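PDB 5FJQ: carbohydrate binding protein, putative, cpb33A from Cellvibrio japonicus, which acts as a copper-dependent lytic polysaccharide monooxygenase important for efficient use of chitin, this chain being the family AA10 domain of a longer protein. Local coordinates for residues V49-D54 and T102-Y107; Y55-P58 and S64-R67; W159-D162 and A168-F171. All coordinates share one frame; numbering follows the deposited sequence.

Contact 1 of 3, residues V49-D54 and T102-Y107; sequences VRDNHD and TKYFRY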
loop_
_atom_site.group_PDB
_atom_site.type_symbol
_atom_site.label_atom_id
_atom_site.label_comp_id
_atom_site.label_asym_id
_atom_site.label_seq_id
_atom_site.Cartn_x
_atom_site.Cartn_y
_atom_site.Cartn_z
ATOM N N VAL A 49 5.099 6.805 -14.498
ATOM C CA VAL A 49 4.150 5.698 -14.671
ATOM C C VAL A 49 2.824 6.220 -15.208
ATOM O O VAL A 49 2.335 7.248 -14.774
ATOM C CB VAL A 49 3.926 4.889 -13.391
ATOM C CG1 VAL A 49 3.147 3.619 -13.702
ATOM C CG2 VAL A 49 5.233 4.477 -12.746
ATOM N N ARG A 50 2.273 5.526 -16.209
ATOM C CA ARG A 50 1.030 5.925 -16.870
ATOM C C ARG A 50 0.135 4.678 -16.967
ATOM O O ARG A 50 0.109 3.983 -18.035
ATOM C CB ARG A 50 1.317 6.551 -18.249
ATOM C CG ARG A 50 2.292 7.756 -18.243
ATOM C CD ARG A 50 2.164 8.626 -19.471
ATOM N NE ARG A 50 2.841 7.978 -20.590
ATOM C CZ ARG A 50 2.245 7.208 -21.497
ATOM N NH1 ARG A 50 0.918 6.975 -21.486
ATOM N NH2 ARG A 50 2.986 6.676 -22.466
ATOM N N ASP A 51 -0.452 4.304 -15.822
ATOM C CA ASP A 51 -1.332 3.133 -15.688
ATOM C C ASP A 51 -0.672 1.788 -16.168
ATOM O O ASP A 51 -1.298 0.938 -16.821
ATOM C CB ASP A 51 -2.626 3.504 -16.435
ATOM C CG ASP A 51 -3.695 2.472 -16.302
ATOM O OD1 ASP A 51 -3.900 1.961 -15.189
ATOM O OD2 ASP A 51 -4.269 2.162 -17.351
ATOM N N ASN A 52 0.661 1.687 -15.958
ATOM C CA ASN A 52 1.424 0.523 -16.397
ATOM C C ASN A 52 2.420 0.150 -15.308
ATOM O O ASN A 52 3.637 0.028 -15.541
ATOM C CB ASN A 52 2.136 0.823 -17.705
ATOM C CG ASN A 52 2.825 2.172 -17.696
ATOM O OD1 ASN A 52 2.831 2.888 -16.654
ATOM N ND2 ASN A 52 3.371 2.556 -18.849
ATOM N N HIS A 53 1.891 0.066 -14.095
ATOM C CA HIS A 53 2.676 -0.102 -12.873
ATOM C C HIS A 53 3.500 -1.352 -12.869
ATOM O O HIS A 53 4.579 -1.396 -12.263
ATOM C CB HIS A 53 1.726 -0.174 -11.657
ATOM C CG HIS A 53 0.633 0.814 -11.695
ATOM N ND1 HIS A 53 0.827 2.147 -11.399
ATOM C CD2 HIS A 53 -0.689 0.669 -11.957
ATOM C CE1 HIS A 53 -0.321 2.785 -11.522
ATOM N NE2 HIS A 53 -1.262 1.910 -11.827
ATOM N N ASP A 54 3.016 -2.396 -13.532
ATOM C CA ASP A 54 3.766 -3.653 -13.515
ATOM C C ASP A 54 5.031 -3.632 -14.345
ATOM O O ASP A 54 5.886 -4.472 -14.139
ATOM C CB ASP A 54 2.937 -4.878 -13.914
ATOM C CG ASP A 54 2.389 -4.770 -15.315
ATOM O OD1 ASP A 54 2.368 -3.659 -15.899
ATOM O OD2 ASP A 54 1.959 -5.804 -15.842
ATOM N N THR A 102 -5.537 13.615 -10.163
ATOM C CA THR A 102 -5.613 12.136 -9.985
ATOM C C THR A 102 -6.373 11.528 -11.159
ATOM O O THR A 102 -7.502 11.950 -11.466
ATOM C CB THR A 102 -6.353 11.785 -8.666
ATOM O OG1 THR A 102 -5.565 12.273 -7.570
ATOM C CG2 THR A 102 -6.561 10.296 -8.492
ATOM N N LYS A 103 -5.756 10.526 -11.782
ATOM C CA LYS A 103 -6.430 9.643 -12.736
ATOM C C LYS A 103 -7.294 8.654 -11.946
ATOM O O LYS A 103 -8.483 8.401 -12.285
ATOM C CB LYS A 103 -5.402 8.941 -13.614
ATOM C CG LYS A 103 -6.009 8.233 -14.811
ATOM C CD LYS A 103 -6.577 9.218 -15.813
ATOM C CE LYS A 103 -5.661 9.379 -17.011
ATOM N NZ LYS A 103 -6.032 10.571 -17.822
ATOM N N TYR A 104 -6.744 8.131 -10.854
ATOM C CA TYR A 104 -7.492 7.219 -9.950
ATOM C C TYR A 104 -6.782 6.827 -8.664
ATOM O O TYR A 104 -5.520 6.830 -8.579
ATOM C CB TYR A 104 -7.860 5.909 -10.677
ATOM C CG TYR A 104 -6.701 5.157 -11.273
ATOM C CD1 TYR A 104 -5.815 4.411 -10.461
ATOM C CD2 TYR A 104 -6.536 5.107 -12.642
ATOM C CE1 TYR A 104 -4.788 3.674 -11.015
ATOM C CE2 TYR A 104 -5.511 4.374 -13.220
ATOM C CZ TYR A 104 -4.627 3.671 -12.406
ATOM O OH TYR A 104 -3.610 3.001 -12.994
ATOM N N PHE A 105 -7.565 6.447 -7.669
ATOM C CA PHE A 105 -7.021 5.604 -6.581
ATOM C C PHE A 105 -7.649 4.250 -6.787
ATOM O O PHE A 105 -8.939 4.123 -6.811
ATOM C CB PHE A 105 -7.382 6.123 -5.157
ATOM C CG PHE A 105 -6.704 7.444 -4.795
ATOM C CD1 PHE A 105 -7.239 8.658 -5.222
ATOM C CD2 PHE A 105 -5.483 7.461 -4.107
ATOM C CE1 PHE A 105 -6.624 9.900 -4.921
ATOM C CE2 PHE A 105 -4.868 8.684 -3.808
ATOM C CZ PHE A 105 -5.413 9.896 -4.239
ATOM N N ARG A 106 -6.810 3.220 -6.819
ATOM C CA ARG A 106 -7.318 1.867 -6.907
ATOM C C ARG A 106 -6.897 0.992 -5.747
ATOM O O ARG A 106 -5.770 1.112 -5.223
ATOM C CB ARG A 106 -6.841 1.152 -8.206
ATOM C CG ARG A 106 -7.579 1.613 -9.428
ATOM C CD ARG A 106 -6.996 0.947 -10.671
ATOM N NE ARG A 106 -7.709 1.505 -11.821
ATOM C CZ ARG A 106 -7.304 1.423 -13.093
ATOM N NH1 ARG A 106 -6.147 0.873 -13.380
ATOM N NH2 ARG A 106 -8.017 1.985 -14.069
ATOM N N TYR A 107 -7.827 0.111 -5.362
ATOM C CA TYR A 107 -7.507 -0.912 -4.403
ATOM C C TYR A 107 -7.632 -2.313 -4.943
ATOM O O TYR A 107 -8.645 -2.656 -5.640
ATOM C CB TYR A 107 -8.395 -0.787 -3.169
ATOM C CG TYR A 107 -8.236 0.560 -2.505
ATOM C CD1 TYR A 107 -8.646 1.725 -3.160
ATOM C CD2 TYR A 107 -7.645 0.670 -1.261
ATOM C CE1 TYR A 107 -8.541 2.976 -2.547
ATOM C CE2 TYR A 107 -7.546 1.909 -0.613
ATOM C CZ TYR A 107 -7.921 3.041 -1.295
ATOM O OH TYR A 107 -7.772 4.224 -0.698
#
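The hydroxyl of Tyr-104 sits between two side chains of residues 49-54. It donates to Asp-51 OD1 over 2.4 Å from its OH, so short that the exact length is doubtful, and accepts from His-53, whose NE2 lies 2.8 Å from Tyr-104 OH. Both partners arrive at the hydroxyl edge of the tyrosine; the Asp-51 carboxylate stands nearly perpendicular to the phenol ring (80°), while the imidazole comes head-on with the oxygen tilted slightly from its plane. Arg-106 lies across one face of Tyr-104, its NE 3.5 Å above the ring centre, and NH1 reaches Asp-51 OD1 at 3.1 Å in a salt bridge whose hydrogen bond is weak and bent; its stronger partner is Asp-130, at NE. Tyr-104 lies in strand 102-109, in the mixed sheet of the monooxygenase core, where Lys-103 and Tyr-104 both face Gln-160 and form a classic beta bulge. Its chi1 of 56° sets CG between the backbone N and C, sending the ring toward the loop. In the second shell, Tyr-172 OH bonds His-53 ND1, fixing the imidazole from its other nitrogen, and Gln-160 OE1 accepts from the backbone N of Asp-51.

Contact 2 of 3, residues Y55-P58 and S64-R67; sequences YYIP and SANR
This is a small, mainly apolar contact between the end of helix 53-56 and a tight turn in the long loop region that precedes strand 83-84. On its buried side the terminal CD1 of Ile-57 rests against the backbone of Ala-65, 4.0 Å from Ala-65 CA, and lies 4.2 Å from Ala-65 CB. With CG1 anti to the carbonyl carbon (chi1 -55°), the isoleucine carries its longer branch to the turn. Nearer the surface, the Asn-66 amide lies across the proline ring, and both its CG and ND2 come to 3.6 Å from Pro-58 CD. Residues 64-67 form a type I' beta turn, closed by Arg-67 N donating to Ser-64 O at 2.8 Å, and Ala-65 and Asn-66 take the positive phi values (47° and 68°) expected of its two central residues. The turn follows directly on Cys-63, whose disulfide to Cys-174 pins this loop to strand 169-178. From the turn, Asn-66 extends its amide toward the helix end, where a water donates to Tyr-56 O over 3.0 Å and accepts from Asn-66 ND2, the latter leg being doubtfully short. Beneath Ile-57 and Ala-65 lie Val-46 of strand 45-47 and Tyr-172 of strand 169-178, while Ile-57 O receives the indole N-H of Trp-122.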
loop_
_atom_site.group_PDB
_atom_site.type_symbol
_atom_site.label_atom_id
_atom_site.label_comp_id
_atom_site.label_asym_id
_atom_site.label_seq_id
_atom_site.Cartn_x
_atom_site.Cartn_y
_atom_site.Cartn_z
ATOM N N TYR A 55 5.136 -2.720 -15.304
ATOM C CA TYR A 55 6.391 -2.537 -16.024
ATOM C C TYR A 55 7.527 -2.050 -15.098
ATOM O O TYR A 55 8.669 -2.550 -15.164
ATOM C CB TYR A 55 6.232 -1.603 -17.267
ATOM C CG TYR A 55 7.572 -1.372 -17.931
ATOM C CD1 TYR A 55 8.082 -2.355 -18.815
ATOM C CD2 TYR A 55 8.314 -0.209 -17.734
ATOM C CE1 TYR A 55 9.314 -2.191 -19.435
ATOM C CE2 TYR A 55 9.606 -0.062 -18.317
ATOM C CZ TYR A 55 10.072 -1.055 -19.217
ATOM O OH TYR A 55 11.359 -1.020 -19.886
ATOM N N TYR A 56 7.213 -1.065 -14.249
ATOM C CA TYR A 56 8.174 -0.394 -13.403
ATOM C C TYR A 56 8.467 -1.145 -12.086
ATOM O O TYR A 56 9.613 -1.076 -11.598
ATOM C CB TYR A 56 7.699 1.046 -13.091
ATOM C CG TYR A 56 7.682 1.899 -14.330
ATOM C CD1 TYR A 56 8.861 2.477 -14.807
ATOM C CD2 TYR A 56 6.514 2.069 -15.072
ATOM C CE1 TYR A 56 8.855 3.242 -15.941
ATOM C CE2 TYR A 56 6.503 2.852 -16.233
ATOM C CZ TYR A 56 7.672 3.424 -16.653
ATOM O OH TYR A 56 7.710 4.157 -17.843
ATOM N N ILE A 57 7.431 -1.814 -11.509
ATOM C CA ILE A 57 7.564 -2.570 -10.269
ATOM C C ILE A 57 7.608 -4.099 -10.456
ATOM O O ILE A 57 6.579 -4.715 -10.842
ATOM C CB ILE A 57 6.428 -2.235 -9.275
ATOM C CG1 ILE A 57 6.339 -0.716 -8.977
ATOM C CG2 ILE A 57 6.477 -3.186 -8.062
ATOM C CD1 ILE A 57 5.065 -0.356 -8.222
ATOM N N PRO A 58 8.757 -4.729 -10.113
ATOM C CA PRO A 58 8.891 -6.220 -10.278
ATOM C C PRO A 58 7.958 -6.945 -9.324
ATOM O O PRO A 58 7.634 -6.380 -8.272
ATOM C CB PRO A 58 10.375 -6.468 -9.904
ATOM C CG PRO A 58 11.066 -5.157 -10.167
ATOM C CD PRO A 58 10.050 -4.111 -9.733
ATOM N N SER A 64 7.467 -1.963 -1.672
ATOM C CA SER A 64 8.548 -0.961 -1.670
ATOM C C SER A 64 8.526 -0.089 -2.928
ATOM O O SER A 64 9.378 0.780 -3.083
ATOM C CB SER A 64 9.926 -1.650 -1.640
ATOM O OG SER A 64 10.013 -2.670 -2.662
ATOM N N ALA A 65 7.587 -0.384 -3.840
ATOM C CA ALA A 65 7.597 0.198 -5.187
ATOM C C ALA A 65 9.037 0.082 -5.754
ATOM O O ALA A 65 9.484 0.950 -6.455
ATOM C CB ALA A 65 7.137 1.642 -5.136
ATOM N N ASN A 66 9.750 -0.975 -5.344
ATOM C CA ASN A 66 11.124 -1.291 -5.776
ATOM C C ASN A 66 12.188 -0.297 -5.294
ATOM O O ASN A 66 13.292 -0.184 -5.878
ATOM C CB ASN A 66 11.196 -1.507 -7.302
ATOM C CG ASN A 66 12.415 -2.320 -7.732
ATOM O OD1 ASN A 66 12.897 -3.202 -7.004
ATOM N ND2 ASN A 66 12.880 -2.068 -8.955
ATOM N N ARG A 67 11.883 0.385 -4.184
ATOM C CA ARG A 67 12.828 1.278 -3.568
ATOM C C ARG A 67 13.577 0.567 -2.455
ATOM O O ARG A 67 12.945 0.009 -1.583
ATOM C CB ARG A 67 12.069 2.477 -3.019
ATOM C CG ARG A 67 11.385 3.198 -4.188
ATOM C CD ARG A 67 10.350 4.180 -3.798
ATOM N NE ARG A 67 10.975 5.301 -3.119
ATOM C CZ ARG A 67 11.083 6.555 -3.593
ATOM N NH1 ARG A 67 10.587 6.925 -4.781
ATOM N NH2 ARG A 67 11.651 7.490 -2.829
HETATM O O HOH W 1 12.454 -0.477 -10.888
#

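Contact 3 of 3, residues W159-D162 and A168-F171; sequences WQRD and AEGF
Trp-159 and Phe-171 project side by side from neighbouring strands, pointing the same way. Phe-171 CD2 comes over the rim of one indole face, 3.4 Å from Trp-159 CE3, yet the rings are neither parallel nor perpendicular: the planes meet at 37° with the phenyl and six-membered indole centroids 4.9 Å apart. Trp-159 extends anti to its backbone nitrogen, whereas Phe-171 turns CG beside its own (chi1 -54°), placing the phenyl beside the indole. Phe-105 stacks on the opposite indole face, and Thr-102 OG1 bonds the indole NE1. The backbones of Trp-159 and Phe-171 form an antiparallel hydrogen-bonded pair: Trp-159 N donates to Phe-171 O at 2.8 Å and Phe-171 N to Trp-159 O at 2.9 Å. One step on, Gln-160 pairs with Gly-170 (non-hydrogen-bonded), its side chain on the sheet face away from Trp-159. Gln-160 folds back at chi2, so that NE2 donates almost straight to Arg-161 O at 3.0 Å, within both the amide and carbonyl planes; Val-49 O also takes NE2, and Asp-51 N gives to OE1. Toward the hairpin end, the extended Arg-161 crosses Glu-169 at a slant. Its NH1 salt-bridges Glu-169 OE1 through a 3.0 Å hydrogen bond from above the carboxylate plane, and NH2 holds Asp-166 as a stronger partner. This end of the hairpin carries Phe-171 to about 3 Å from the copper, edge-to-face with His-1, and Arg-161 to about 3 Å from His-100, side chain to side chain; copper held by His-1 and His-100 is the histidine brace, and a phenylalanine beside it is characteristic of many AA10 monooxygenases.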
loop_
_atom_site.group_PDB
_atom_site.type_symbol
_atom_site.label_atom_id
_atom_site.label_comp_id
_atom_site.label_asym_id
_atom_site.label_seq_id
_atom_site.Cartn_x
_atom_site.Cartn_y
_atom_site.Cartn_z
ATOM N N TRP A 159 -2.123 4.933 -6.245
ATOM C CA TRP A 159 -2.521 6.284 -6.619
ATOM C C TRP A 159 -1.863 6.663 -7.913
ATOM O O TRP A 159 -0.607 6.812 -7.953
ATOM C CB TRP A 159 -2.132 7.271 -5.486
ATOM C CG TRP A 159 -2.468 8.688 -5.804
ATOM C CD1 TRP A 159 -3.285 9.141 -6.809
ATOM C CD2 TRP A 159 -2.017 9.864 -5.090
ATOM N NE1 TRP A 159 -3.352 10.545 -6.779
ATOM C CE2 TRP A 159 -2.557 11.000 -5.762
ATOM C CE3 TRP A 159 -1.129 10.065 -4.032
ATOM C CZ2 TRP A 159 -2.317 12.317 -5.342
ATOM C CZ3 TRP A 159 -0.900 11.404 -3.579
ATOM C CH2 TRP A 159 -1.471 12.505 -4.265
ATOM N N GLN A 160 -2.685 6.830 -8.959
ATOM C CA GLN A 160 -2.194 7.228 -10.280
ATOM C C GLN A 160 -2.497 8.754 -10.447
ATOM O O GLN A 160 -3.663 9.177 -10.486
ATOM C CB GLN A 160 -2.779 6.337 -11.446
ATOM C CG GLN A 160 -2.389 6.772 -12.871
ATOM C CD GLN A 160 -0.941 6.562 -13.200
ATOM O OE1 GLN A 160 -0.464 5.403 -13.378
ATOM N NE2 GLN A 160 -0.230 7.668 -13.369
ATOM N N ARG A 161 -1.404 9.532 -10.449
ATOM C CA ARG A 161 -1.379 10.976 -10.711
ATOM C C ARG A 161 -1.782 11.172 -12.190
ATOM O O ARG A 161 -1.385 10.377 -13.070
ATOM C CB ARG A 161 0.027 11.529 -10.415
ATOM C CG ARG A 161 0.224 13.019 -10.707
ATOM C CD ARG A 161 1.532 13.494 -10.107
ATOM N NE ARG A 161 1.692 14.950 -10.212
ATOM C CZ ARG A 161 2.869 15.568 -10.076
ATOM N NH1 ARG A 161 3.943 14.837 -9.810
ATOM N NH2 ARG A 161 2.984 16.889 -10.202
ATOM N N ASP A 162 -2.593 12.190 -12.474
ATOM C CA ASP A 162 -3.151 12.342 -13.826
ATOM C C ASP A 162 -2.134 12.895 -14.813
ATOM O O ASP A 162 -1.838 14.086 -14.768
ATOM C CB ASP A 162 -4.357 13.261 -13.783
ATOM C CG ASP A 162 -5.130 13.219 -15.059
ATOM O OD1 ASP A 162 -4.529 13.161 -16.127
ATOM O OD2 ASP A 162 -6.351 13.203 -14.974
ATOM N N ALA A 168 3.014 12.229 -14.737
ATOM C CA ALA A 168 2.950 10.773 -14.645
ATOM C C ALA A 168 3.697 10.370 -13.382
ATOM O O ALA A 168 4.845 10.702 -13.195
ATOM C CB ALA A 168 3.585 10.129 -15.869
ATOM N N GLU A 169 3.046 9.709 -12.471
ATOM C CA GLU A 169 3.716 9.256 -11.258
ATOM C C GLU A 169 2.724 8.352 -10.564
ATOM O O GLU A 169 1.472 8.513 -10.712
ATOM C CB GLU A 169 4.137 10.435 -10.347
ATOM C CG GLU A 169 5.124 10.089 -9.249
ATOM C CD GLU A 169 5.508 11.322 -8.407
ATOM O OE1 GLU A 169 4.728 12.274 -8.401
ATOM O OE2 GLU A 169 6.613 11.377 -7.800
ATOM N N GLY A 170 3.281 7.374 -9.848
ATOM C CA GLY A 170 2.500 6.360 -9.124
ATOM C C GLY A 170 2.928 6.372 -7.659
ATOM O O GLY A 170 4.137 6.569 -7.365
ATOM N N PHE A 171 1.954 6.220 -6.753
ATOM C CA PHE A 171 2.210 5.942 -5.330
ATOM C C PHE A 171 1.549 4.632 -4.872
ATOM O O PHE A 171 0.369 4.328 -5.232
ATOM C CB PHE A 171 1.713 7.127 -4.427
ATOM C CG PHE A 171 2.280 8.428 -4.826
ATOM C CD1 PHE A 171 3.552 8.836 -4.323
ATOM C CD2 PHE A 171 1.660 9.191 -5.801
ATOM C CE1 PHE A 171 4.140 10.030 -4.754
ATOM C CE2 PHE A 171 2.261 10.379 -6.260
ATOM C CZ PHE A 171 3.490 10.810 -5.727
#

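Overall arrangement
After strand 45-47, the loop at residues 49-54 leads into helix 53-56, whose end meets residues 64-67; contact 2 thus closes a short loop nested inside the much longer one that contact 1 closes at strand 102-109. The two touch where Val-49 packs on Tyr-56. Contact 3 follows in series, as the hairpin of strands 152-161 and 169-178. It adjoins contact 1 in the same sheet, since strands 102-109 and 152-161 are neighbours, and Gln-160 bonds to both segments of contact 1. Contact 2 stays about 6 Å from contact 3 at the nearest atoms. Contact 1 ties residues 49-54 to strand 102-109, contact 2 the helix end to the following turn; contact 3 pairs hairpin strands near the copper.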